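Side-chain contacts in sesquisabinene B synthase 2 (Santalum album, PDB 6A2A), which probably converts farnesyl diphosphate into sesquisabinene B, acting as a magnesium- or manganese-dependent terpene synthase of plants: residues Lys94-Thr99 with Leu242-Leu247; Ser385-Ser390 with Phe419-Val424; Ser426-Val431 with Glu437-Val442. All coordinates share one frame; numbering follows the deposited sequence.

Contact 1 of 3, residues Lys94-Thr99 with Leu242-Leu247; sequences KYQFET and LRYAKL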
loop_
_atom_site.group_PDB
_atom_site.type_symbol
_atom_site.label_atom_id
_atom_site.label_comp_id
_atom_site.label_asym_id
_atom_site.label_seq_id
_atom_site.Cartn_x
_atom_site.Cartn_y
_atom_site.Cartn_z
ATOM N N LYS A 94 -2.366 30.718 -5.857
ATOM C CA LYS A 94 -2.746 30.865 -7.264
ATOM C C LYS A 94 -3.551 29.648 -7.751
ATOM O O LYS A 94 -4.452 29.796 -8.590
ATOM C CB LYS A 94 -1.525 31.125 -8.147
ATOM C CG LYS A 94 -1.874 31.639 -9.533
ATOM C CD LYS A 94 -0.744 32.288 -10.303
ATOM C CE LYS A 94 0.076 31.311 -11.111
ATOM N NZ LYS A 94 -0.676 30.856 -12.308
ATOM N N TYR A 95 -3.236 28.432 -7.273
ATOM C CA TYR A 95 -3.922 27.215 -7.776
ATOM C C TYR A 95 -5.418 27.249 -7.444
ATOM O O TYR A 95 -6.211 26.568 -8.131
ATOM C CB TYR A 95 -3.278 25.938 -7.219
ATOM C CG TYR A 95 -3.690 25.600 -5.807
ATOM C CD1 TYR A 95 -3.245 26.334 -4.713
ATOM C CD2 TYR A 95 -4.591 24.581 -5.553
ATOM C CE1 TYR A 95 -3.686 26.051 -3.432
ATOM C CE2 TYR A 95 -4.987 24.254 -4.283
ATOM C CZ TYR A 95 -4.580 25.025 -3.220
ATOM O OH TYR A 95 -5.011 24.681 -1.984
ATOM N N GLN A 96 -5.814 28.017 -6.425
ATOM C CA GLN A 96 -7.239 28.181 -6.105
ATOM C C GLN A 96 -7.917 29.297 -6.927
ATOM O O GLN A 96 -9.148 29.339 -6.927
ATOM C CB GLN A 96 -7.441 28.503 -4.618
ATOM C CG GLN A 96 -7.115 27.401 -3.630
ATOM C CD GLN A 96 -8.188 26.348 -3.529
ATOM O OE1 GLN A 96 -8.965 26.165 -4.465
ATOM N NE2 GLN A 96 -8.181 25.592 -2.448
ATOM N N PHE A 97 -7.201 30.138 -7.637
ATOM C CA PHE A 97 -7.767 31.367 -8.242
ATOM C C PHE A 97 -7.220 31.523 -9.651
ATOM O O PHE A 97 -7.025 32.605 -10.093
ATOM C CB PHE A 97 -7.467 32.590 -7.358
ATOM C CG PHE A 97 -8.032 32.464 -5.973
ATOM C CD1 PHE A 97 -9.412 32.486 -5.749
ATOM C CD2 PHE A 97 -7.204 32.353 -4.867
ATOM C CE1 PHE A 97 -9.935 32.328 -4.480
ATOM C CE2 PHE A 97 -7.740 32.218 -3.596
ATOM C CZ PHE A 97 -9.101 32.227 -3.392
ATOM N N GLU A 98 -7.019 30.425 -10.395
ATOM C CA GLU A 98 -6.279 30.526 -11.635
ATOM C C GLU A 98 -7.031 31.408 -12.657
ATOM O O GLU A 98 -6.426 32.239 -13.329
ATOM C CB GLU A 98 -6.057 29.138 -12.241
ATOM C CG GLU A 98 -5.089 28.272 -11.450
ATOM C CD GLU A 98 -3.616 28.605 -11.593
ATOM O OE1 GLU A 98 -3.254 29.591 -12.276
ATOM O OE2 GLU A 98 -2.803 27.874 -10.959
ATOM N N THR A 99 -8.323 31.186 -12.779
ATOM C CA THR A 99 -9.173 31.952 -13.708
ATOM C C THR A 99 -9.141 33.440 -13.338
ATOM O O THR A 99 -8.861 34.294 -14.161
ATOM C CB THR A 99 -10.596 31.371 -13.716
ATOM O OG1 THR A 99 -10.491 30.163 -14.478
ATOM C CG2 THR A 99 -11.618 32.307 -14.314
ATOM N N LEU A 242 -5.076 36.879 4.389
ATOM C CA LEU A 242 -4.159 36.251 5.318
ATOM C C LEU A 242 -4.859 35.082 5.996
ATOM O O LEU A 242 -4.297 33.973 6.061
ATOM C CB LEU A 242 -3.619 37.247 6.358
ATOM C CG LEU A 242 -2.753 36.624 7.455
ATOM C CD1 LEU A 242 -1.456 36.052 6.867
ATOM C CD2 LEU A 242 -2.431 37.611 8.570
ATOM N N ARG A 243 -6.069 35.317 6.506
ATOM C CA ARG A 243 -6.804 34.287 7.176
ATOM C C ARG A 243 -7.040 33.089 6.240
ATOM O O ARG A 243 -6.888 31.929 6.665
ATOM C CB ARG A 243 -8.143 34.848 7.687
ATOM C CG ARG A 243 -8.009 35.690 8.955
ATOM C CD ARG A 243 -9.301 36.445 9.298
ATOM N NE ARG A 243 -10.422 35.547 9.572
ATOM C CZ ARG A 243 -11.668 35.740 9.142
ATOM N NH1 ARG A 243 -12.570 34.778 9.277
ATOM N NH2 ARG A 243 -11.997 36.873 8.543
ATOM N N TYR A 244 -7.436 33.339 5.002
ATOM C CA TYR A 244 -7.666 32.274 4.029
ATOM C C TYR A 244 -6.345 31.519 3.742
ATOM O O TYR A 244 -6.365 30.289 3.635
ATOM C CB TYR A 244 -8.235 32.794 2.713
ATOM C CG TYR A 244 -8.516 31.699 1.715
ATOM C CD1 TYR A 244 -9.377 30.657 2.006
ATOM C CD2 TYR A 244 -7.845 31.656 0.512
ATOM C CE1 TYR A 244 -9.570 29.603 1.130
ATOM C CE2 TYR A 244 -8.053 30.621 -0.393
ATOM C CZ TYR A 244 -8.895 29.583 -0.072
ATOM O OH TYR A 244 -9.143 28.599 -0.973
ATOM N N ALA A 245 -5.259 32.248 3.642
ATOM C CA ALA A 245 -3.923 31.675 3.358
ATOM C C ALA A 245 -3.506 30.671 4.434
ATOM O O ALA A 245 -3.030 29.555 4.116
ATOM C CB ALA A 245 -2.883 32.766 3.216
ATOM N N LYS A 246 -3.761 31.002 5.690
ATOM C CA LYS A 246 -3.445 30.106 6.794
ATOM C C LYS A 246 -4.372 28.891 6.798
ATOM O O LYS A 246 -3.947 27.757 7.078
ATOM C CB LYS A 246 -3.537 30.847 8.130
ATOM C CG LYS A 246 -2.532 31.981 8.285
ATOM C CD LYS A 246 -2.598 32.632 9.649
ATOM C CE LYS A 246 -1.534 33.684 9.826
ATOM N NZ LYS A 246 -1.702 34.383 11.121
ATOM N N LEU A 247 -5.658 29.098 6.505
ATOM C CA LEU A 247 -6.609 28.022 6.551
ATOM C C LEU A 247 -6.336 27.007 5.425
ATOM O O LEU A 247 -6.360 25.787 5.648
ATOM C CB LEU A 247 -8.003 28.658 6.408
ATOM C CG LEU A 247 -9.210 27.937 6.994
ATOM C CD1 LEU A 247 -9.013 27.564 8.446
ATOM C CD2 LEU A 247 -10.433 28.837 6.877
#
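Phe-97 and Tyr-244 come from opposite directions, and the CZ-CE2 edge of Phe-97 meets the CE2 side of the Tyr-244 ring. Tyr-244 CE2 comes near the plane of the Phe-97 ring and lies 3.6 Å from both Phe-97 CZ and Phe-97 CE2. With the ring planes 64° apart and the centroids 5.8 Å apart, the pair is oblique, neither stacked nor edge-to-face. Tyr-244 CG stands anti to the backbone N (chi1 -178°), which throws the ring outward so that the hydroxyl passes on to Gln-96. The Gln-96 chain, bent at chi2, crosses the tyrosine at about a right angle; Gln-96 NE2 is 3.5 Å from Tyr-244 OH, but poorly angled for a hydrogen bond. The amide's polar atoms are engaged elsewhere, OE1 with Lys-65 and NE2 with Asp-248, while Gln-96 CB rests over the rim of one face of Phe-97. A serine at Tyr-244 removes the ring and would probably leave the edge of Phe-97 and the flank of Gln-96 facing a gap. Phe-97 also packs on Val-68 and Ile-72 of helix 55-73. In this largely helical terpene synthase, the N-terminal domain's turn into helix 98-110, with Phe-97 at the N-cap, thus packs against helix 239-270.

Contact 2 of 3, residues Ser385-Ser390 with Phe419-Val424; sequences SDQLKS and FPNLLV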
loop_
_atom_site.group_PDB
_atom_site.type_symbol
_atom_site.label_atom_id
_atom_site.label_comp_id
_atom_site.label_asym_id
_atom_site.label_seq_id
_atom_site.Cartn_x
_atom_site.Cartn_y
_atom_site.Cartn_z
ATOM N N SER A 385 16.744 1.714 -16.717
ATOM C CA SER A 385 17.864 1.209 -17.476
ATOM C C SER A 385 18.775 2.372 -17.901
ATOM O O SER A 385 19.957 2.328 -17.654
ATOM C CB SER A 385 17.386 0.422 -18.669
ATOM O OG SER A 385 18.450 0.191 -19.565
ATOM N N ASP A 386 18.206 3.458 -18.417
ATOM C CA ASP A 386 19.015 4.632 -18.822
ATOM C C ASP A 386 19.788 5.178 -17.604
ATOM O O ASP A 386 20.983 5.524 -17.685
ATOM C CB ASP A 386 18.134 5.708 -19.432
ATOM C CG ASP A 386 17.582 5.401 -20.793
ATOM O OD1 ASP A 386 18.060 4.452 -21.491
ATOM O OD2 ASP A 386 16.683 6.187 -21.249
ATOM N N GLN A 387 19.111 5.299 -16.463
ATOM C CA GLN A 387 19.742 5.863 -15.254
ATOM C C GLN A 387 20.880 4.979 -14.749
ATOM O O GLN A 387 22.004 5.463 -14.439
ATOM C CB GLN A 387 18.705 6.052 -14.157
ATOM C CG GLN A 387 19.304 6.787 -12.985
ATOM C CD GLN A 387 18.284 7.391 -12.075
ATOM O OE1 GLN A 387 17.098 7.333 -12.336
ATOM N NE2 GLN A 387 18.785 8.066 -11.051
ATOM N N LEU A 388 20.707 3.665 -14.734
ATOM C CA LEU A 388 21.800 2.853 -14.212
ATOM C C LEU A 388 22.978 2.775 -15.205
ATOM O O LEU A 388 24.134 2.601 -14.789
ATOM C CB LEU A 388 21.259 1.449 -13.903
ATOM C CG LEU A 388 20.165 1.369 -12.843
ATOM C CD1 LEU A 388 19.895 -0.087 -12.558
ATOM C CD2 LEU A 388 20.511 2.130 -11.577
ATOM N N LYS A 389 22.694 2.902 -16.471
ATOM C CA LYS A 389 23.770 3.011 -17.440
ATOM C C LYS A 389 24.574 4.287 -17.183
ATOM O O LYS A 389 25.781 4.262 -17.290
ATOM C CB LYS A 389 23.218 3.018 -18.853
ATOM C CG LYS A 389 22.736 1.647 -19.317
ATOM C CD LYS A 389 22.159 1.711 -20.703
ATOM C CE LYS A 389 21.873 0.377 -21.369
ATOM N NZ LYS A 389 21.075 0.608 -22.600
ATOM N N SER A 390 23.914 5.360 -16.745
ATOM C CA SER A 390 24.637 6.581 -16.484
ATOM C C SER A 390 25.480 6.443 -15.201
ATOM O O SER A 390 26.578 7.014 -15.085
ATOM C CB SER A 390 23.696 7.767 -16.495
ATOM O OG SER A 390 23.036 7.877 -15.214
ATOM N N PHE A 419 16.457 13.128 -13.027
ATOM C CA PHE A 419 15.315 13.930 -13.433
ATOM C C PHE A 419 14.733 13.500 -14.768
ATOM O O PHE A 419 13.550 13.574 -14.919
ATOM C CB PHE A 419 15.570 15.433 -13.303
ATOM C CG PHE A 419 15.457 15.821 -11.855
ATOM C CD1 PHE A 419 14.218 15.952 -11.244
ATOM C CD2 PHE A 419 16.578 15.894 -11.071
ATOM C CE1 PHE A 419 14.104 16.228 -9.890
ATOM C CE2 PHE A 419 16.473 16.193 -9.725
ATOM C CZ PHE A 419 15.234 16.338 -9.120
ATOM N N PRO A 420 15.526 12.982 -15.713
ATOM C CA PRO A 420 14.828 12.283 -16.828
ATOM C C PRO A 420 13.854 11.195 -16.372
ATOM O O PRO A 420 12.706 11.187 -16.830
ATOM C CB PRO A 420 15.953 11.744 -17.697
ATOM C CG PRO A 420 17.018 12.761 -17.433
ATOM C CD PRO A 420 16.950 13.046 -15.957
ATOM N N ASN A 421 14.282 10.389 -15.423
ATOM C CA ASN A 421 13.432 9.352 -14.814
ATOM C C ASN A 421 12.189 9.972 -14.163
ATOM O O ASN A 421 11.036 9.676 -14.538
ATOM C CB ASN A 421 14.258 8.564 -13.800
ATOM C CG ASN A 421 13.533 7.384 -13.194
ATOM O OD1 ASN A 421 12.296 7.310 -13.234
ATOM N ND2 ASN A 421 14.333 6.467 -12.646
ATOM N N LEU A 422 12.408 10.939 -13.258
ATOM C CA LEU A 422 11.294 11.532 -12.530
ATOM C C LEU A 422 10.371 12.291 -13.479
ATOM O O LEU A 422 9.160 12.205 -13.320
ATOM C CB LEU A 422 11.844 12.451 -11.436
ATOM C CG LEU A 422 12.448 11.704 -10.251
ATOM C CD1 LEU A 422 13.285 12.622 -9.393
ATOM C CD2 LEU A 422 11.369 11.036 -9.443
ATOM N N LEU A 423 10.923 13.033 -14.435
ATOM C CA LEU A 423 10.075 13.852 -15.338
ATOM C C LEU A 423 9.300 13.010 -16.359
ATOM O O LEU A 423 8.100 13.221 -16.578
ATOM C CB LEU A 423 10.905 14.940 -16.032
ATOM C CG LEU A 423 11.276 16.133 -15.145
ATOM C CD1 LEU A 423 12.252 16.990 -15.901
ATOM C CD2 LEU A 423 10.093 16.951 -14.710
ATOM N N VAL A 424 9.968 12.067 -17.018
ATOM C CA VAL A 424 9.279 11.193 -17.938
ATOM C C VAL A 424 8.196 10.418 -17.205
ATOM O O VAL A 424 7.065 10.284 -17.726
ATOM C CB VAL A 424 10.252 10.258 -18.651
ATOM C CG1 VAL A 424 9.530 9.165 -19.409
ATOM C CG2 VAL A 424 11.222 11.042 -19.519
#
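Gln-387 and Asn-421 join their two helices amide to amide. Asn-421 ND2 donates one N-H to Gln-387 OE1 over 2.9 Å, with an N-H...O angle of 162°. The donor lies nearly along the C=O axis of the glutamine, and OE1 sits close to the amide plane of the asparagine. The two amide planes stand crosswise, 86° apart. Gln-387 OE1 also lies 3.4 Å from Asn-421 CB, the compact spot of the contact. Both residues carry CG anti to the backbone N (Gln-387 chi1 -173°), and the extended glutamine spans helices whose Gln-387 and Asn-421 CA atoms are 7.2 Å apart. A buried amide pair suits the place because the asparagine N-H meets the glutamine oxygen without bringing in charge; Gln-387 NE2 makes a weak bond to Tyr-391 OH. Around it is the helical metal-binding domain of a class I terpene synthase: Gln-387 rests on Ile-312, one turn before the aspartate-rich DDVYD sequence, and its side chain is about 6 Å from that of Asp-316, which binds magnesium although no ion is bound here. Within the two segments nothing else touches: Pro-420 and the partly exposed Asp-386 lean toward the facing helix, Asp-386 bonding instead to Asn-443, and Lys-389 lies exposed.

Contact 3 of 3, residues Ser426-Val431 with Glu437-Val442; sequences SYLLTV and EKLDYV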
loop_
_atom_site.group_PDB
_atom_site.type_symbol
_atom_site.label_atom_id
_atom_site.label_comp_id
_atom_site.label_asym_id
_atom_site.label_seq_id
_atom_site.Cartn_x
_atom_site.Cartn_y
_atom_site.Cartn_z
ATOM N N SER A 426 6.543 11.473 -14.555
ATOM C CA SER A 426 5.492 12.441 -14.299
ATOM C C SER A 426 4.613 12.664 -15.545
ATOM O O SER A 426 3.405 12.876 -15.398
ATOM C CB SER A 426 6.057 13.710 -13.759
ATOM O OG SER A 426 6.612 14.591 -14.742
ATOM N N TYR A 427 5.244 12.688 -16.713
ATOM C CA TYR A 427 4.548 12.890 -17.985
ATOM C C TYR A 427 3.640 11.680 -18.291
ATOM O O TYR A 427 2.437 11.837 -18.634
ATOM C CB TYR A 427 5.559 13.128 -19.096
ATOM C CG TYR A 427 4.938 13.302 -20.460
ATOM C CD1 TYR A 427 4.605 14.562 -20.925
ATOM C CD2 TYR A 427 4.814 12.236 -21.336
ATOM C CE1 TYR A 427 4.100 14.753 -22.206
ATOM C CE2 TYR A 427 4.315 12.411 -22.630
ATOM C CZ TYR A 427 3.940 13.667 -23.057
ATOM O OH TYR A 427 3.470 13.804 -24.340
ATOM N N LEU A 428 4.211 10.468 -18.172
ATOM C CA LEU A 428 3.436 9.233 -18.299
ATOM C C LEU A 428 2.134 9.263 -17.483
ATOM O O LEU A 428 1.042 8.826 -17.967
ATOM C CB LEU A 428 4.294 8.059 -17.821
ATOM C CG LEU A 428 3.545 6.756 -17.558
ATOM C CD1 LEU A 428 3.048 6.127 -18.833
ATOM C CD2 LEU A 428 4.423 5.761 -16.804
ATOM N N LEU A 429 2.220 9.752 -16.267
ATOM C CA LEU A 429 1.111 9.668 -15.308
ATOM C C LEU A 429 0.093 10.798 -15.484
ATOM O O LEU A 429 -0.970 10.707 -14.833
ATOM C CB LEU A 429 1.680 9.735 -13.884
ATOM C CG LEU A 429 2.570 8.546 -13.505
ATOM C CD1 LEU A 429 3.166 8.764 -12.130
ATOM C CD2 LEU A 429 1.790 7.244 -13.514
ATOM N N THR A 430 0.420 11.834 -16.248
ATOM C CA THR A 430 -0.496 13.005 -16.351
ATOM C C THR A 430 -0.891 13.364 -17.779
ATOM O O THR A 430 -1.973 14.007 -17.913
ATOM C CB THR A 430 0.121 14.246 -15.707
ATOM O OG1 THR A 430 1.356 14.569 -16.373
ATOM C CG2 THR A 430 0.305 14.025 -14.229
ATOM N N VAL A 431 -0.083 13.102 -18.797
ATOM C CA VAL A 431 -0.420 13.487 -20.196
ATOM C C VAL A 431 -1.777 12.872 -20.610
ATOM O O VAL A 431 -2.118 11.756 -20.243
ATOM C CB VAL A 431 0.679 13.075 -21.197
ATOM C CG1 VAL A 431 0.660 11.571 -21.480
ATOM C CG2 VAL A 431 0.576 13.882 -22.489
ATOM N N GLU A 437 4.796 6.819 -28.745
ATOM C CA GLU A 437 5.503 7.876 -29.469
ATOM C C GLU A 437 5.635 9.127 -28.589
ATOM O O GLU A 437 6.688 9.783 -28.639
ATOM C CB GLU A 437 4.789 8.270 -30.761
ATOM C CG GLU A 437 4.812 7.179 -31.809
ATOM C CD GLU A 437 4.017 5.941 -31.396
ATOM O OE1 GLU A 437 2.876 6.115 -30.919
ATOM O OE2 GLU A 437 4.572 4.818 -31.483
ATOM N N LYS A 438 4.583 9.462 -27.833
ATOM C CA LYS A 438 4.675 10.624 -26.918
ATOM C C LYS A 438 5.757 10.400 -25.845
ATOM O O LYS A 438 6.519 11.322 -25.547
ATOM C CB LYS A 438 3.351 10.920 -26.212
ATOM C CG LYS A 438 2.252 11.494 -27.095
ATOM C CD LYS A 438 0.935 11.638 -26.421
ATOM C CE LYS A 438 -0.185 11.957 -27.394
ATOM N NZ LYS A 438 -1.443 12.324 -26.678
ATOM N N LEU A 439 5.839 9.205 -25.282
ATOM C CA LEU A 439 6.836 8.930 -24.260
ATOM C C LEU A 439 8.261 8.919 -24.818
ATOM O O LEU A 439 9.206 9.397 -24.151
ATOM C CB LEU A 439 6.486 7.618 -23.565
ATOM C CG LEU A 439 5.259 7.723 -22.681
ATOM C CD1 LEU A 439 4.788 6.339 -22.375
ATOM C CD2 LEU A 439 5.544 8.510 -21.422
ATOM N N ASP A 440 8.447 8.405 -26.042
ATOM C CA ASP A 440 9.747 8.405 -26.688
ATOM C C ASP A 440 10.165 9.904 -26.871
ATOM O O ASP A 440 11.371 10.266 -26.701
ATOM C CB ASP A 440 9.673 7.750 -28.060
ATOM C CG ASP A 440 9.693 6.192 -28.013
ATOM O OD1 ASP A 440 9.984 5.636 -26.948
ATOM O OD2 ASP A 440 9.433 5.579 -29.089
ATOM N N TYR A 441 9.222 10.723 -27.315
ATOM C CA TYR A 441 9.485 12.181 -27.518
ATOM C C TYR A 441 10.000 12.828 -26.197
ATOM O O TYR A 441 11.044 13.470 -26.199
ATOM C CB TYR A 441 8.235 12.905 -28.012
ATOM C CG TYR A 441 8.396 14.406 -28.045
ATOM C CD1 TYR A 441 9.181 15.033 -28.985
ATOM C CD2 TYR A 441 7.802 15.189 -27.076
ATOM C CE1 TYR A 441 9.364 16.409 -28.981
ATOM C CE2 TYR A 441 7.929 16.566 -27.084
ATOM C CZ TYR A 441 8.739 17.174 -28.021
ATOM O OH TYR A 441 8.849 18.544 -28.005
ATOM N N VAL A 442 9.312 12.623 -25.106
ATOM C CA VAL A 442 9.746 13.263 -23.844
ATOM C C VAL A 442 11.105 12.680 -23.436
ATOM O O VAL A 442 11.946 13.397 -23.034
ATOM C CB VAL A 442 8.693 13.141 -22.738
ATOM C CG1 VAL A 442 9.147 13.888 -21.495
ATOM C CG2 VAL A 442 7.376 13.687 -23.209
#
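A methyl group of Val-442 is pressed into the middle of the Tyr-427 ring. Val-442 CG2 lies 3.3 Å from the centroid of the Tyr-427 ring and only 8° off the normal, a close CH-pi contact in which the one methyl touches all six ring carbons. That branch is anti to the carbonyl carbon, which turns it out of its helix and onto the aromatic face. The opposite face is covered from within the tyrosine's own segment: Val-431 CB sits 3.8 Å above the plane, over the centre, so the flat ring is sandwiched between two beta-branched side chains whose compact shape suits a broad face.

The rim is filled too. Leu-439 CD2 comes to the ring edge, in plane, 3.8 Å from Tyr-427 CD2, and the same methyl drops into the notch between Tyr-427 and Leu-428, reaching Leu-428 CB at 3.8 Å. Leucine fits here because its fork can send one methyl into the notch while Leu-439 CD1 meets Leu-428 CD1 at 4.0 Å. At the far end of the ring, Tyr-427 OH abuts Lys-438 CB at 3.4 Å. The lysine crosses the tyrosine at about a right angle and runs on, extended, until NZ bonds to the backbone oxygens of Glu-432 and Asn-433 in the connecting loop; its aliphatic part serves the packing and its charge stays with the turn.

The result is an antiparallel helical hairpin, with local axes 10.4 Å apart and inclined at 152°, tightened by a tyrosine plugged into a shallow hollow lined by Lys-438, Leu-439 and Val-442. Phe-521 of helix 521-535 meets the Tyr-427 ring edge-to-face and also touches Val-442, while Leu-428 leans on Ala-368 of helix 348-372 and Leu-429 packs against helices 299-321 and 348-372.

Contact 1 closes first along the chain, followed by contact 2 and then contact 3. Contacts 2 and 3 are neighbours: their centres lie about 14 Å apart, both use helix 419-430, and they touch where Val-424 CG2 meets Val-442 CG1 at 4.0 Å. Helix 419-430 is therefore held to helix 377-400 in its first half and to helix 436-443 in its second, all within the metal-binding domain. Contact 1 is separate packing near the N-terminal region, its centre about 35 Å from that of contact 2, on the opposite side of the chain's centre, and about 30 Å from that of contact 3.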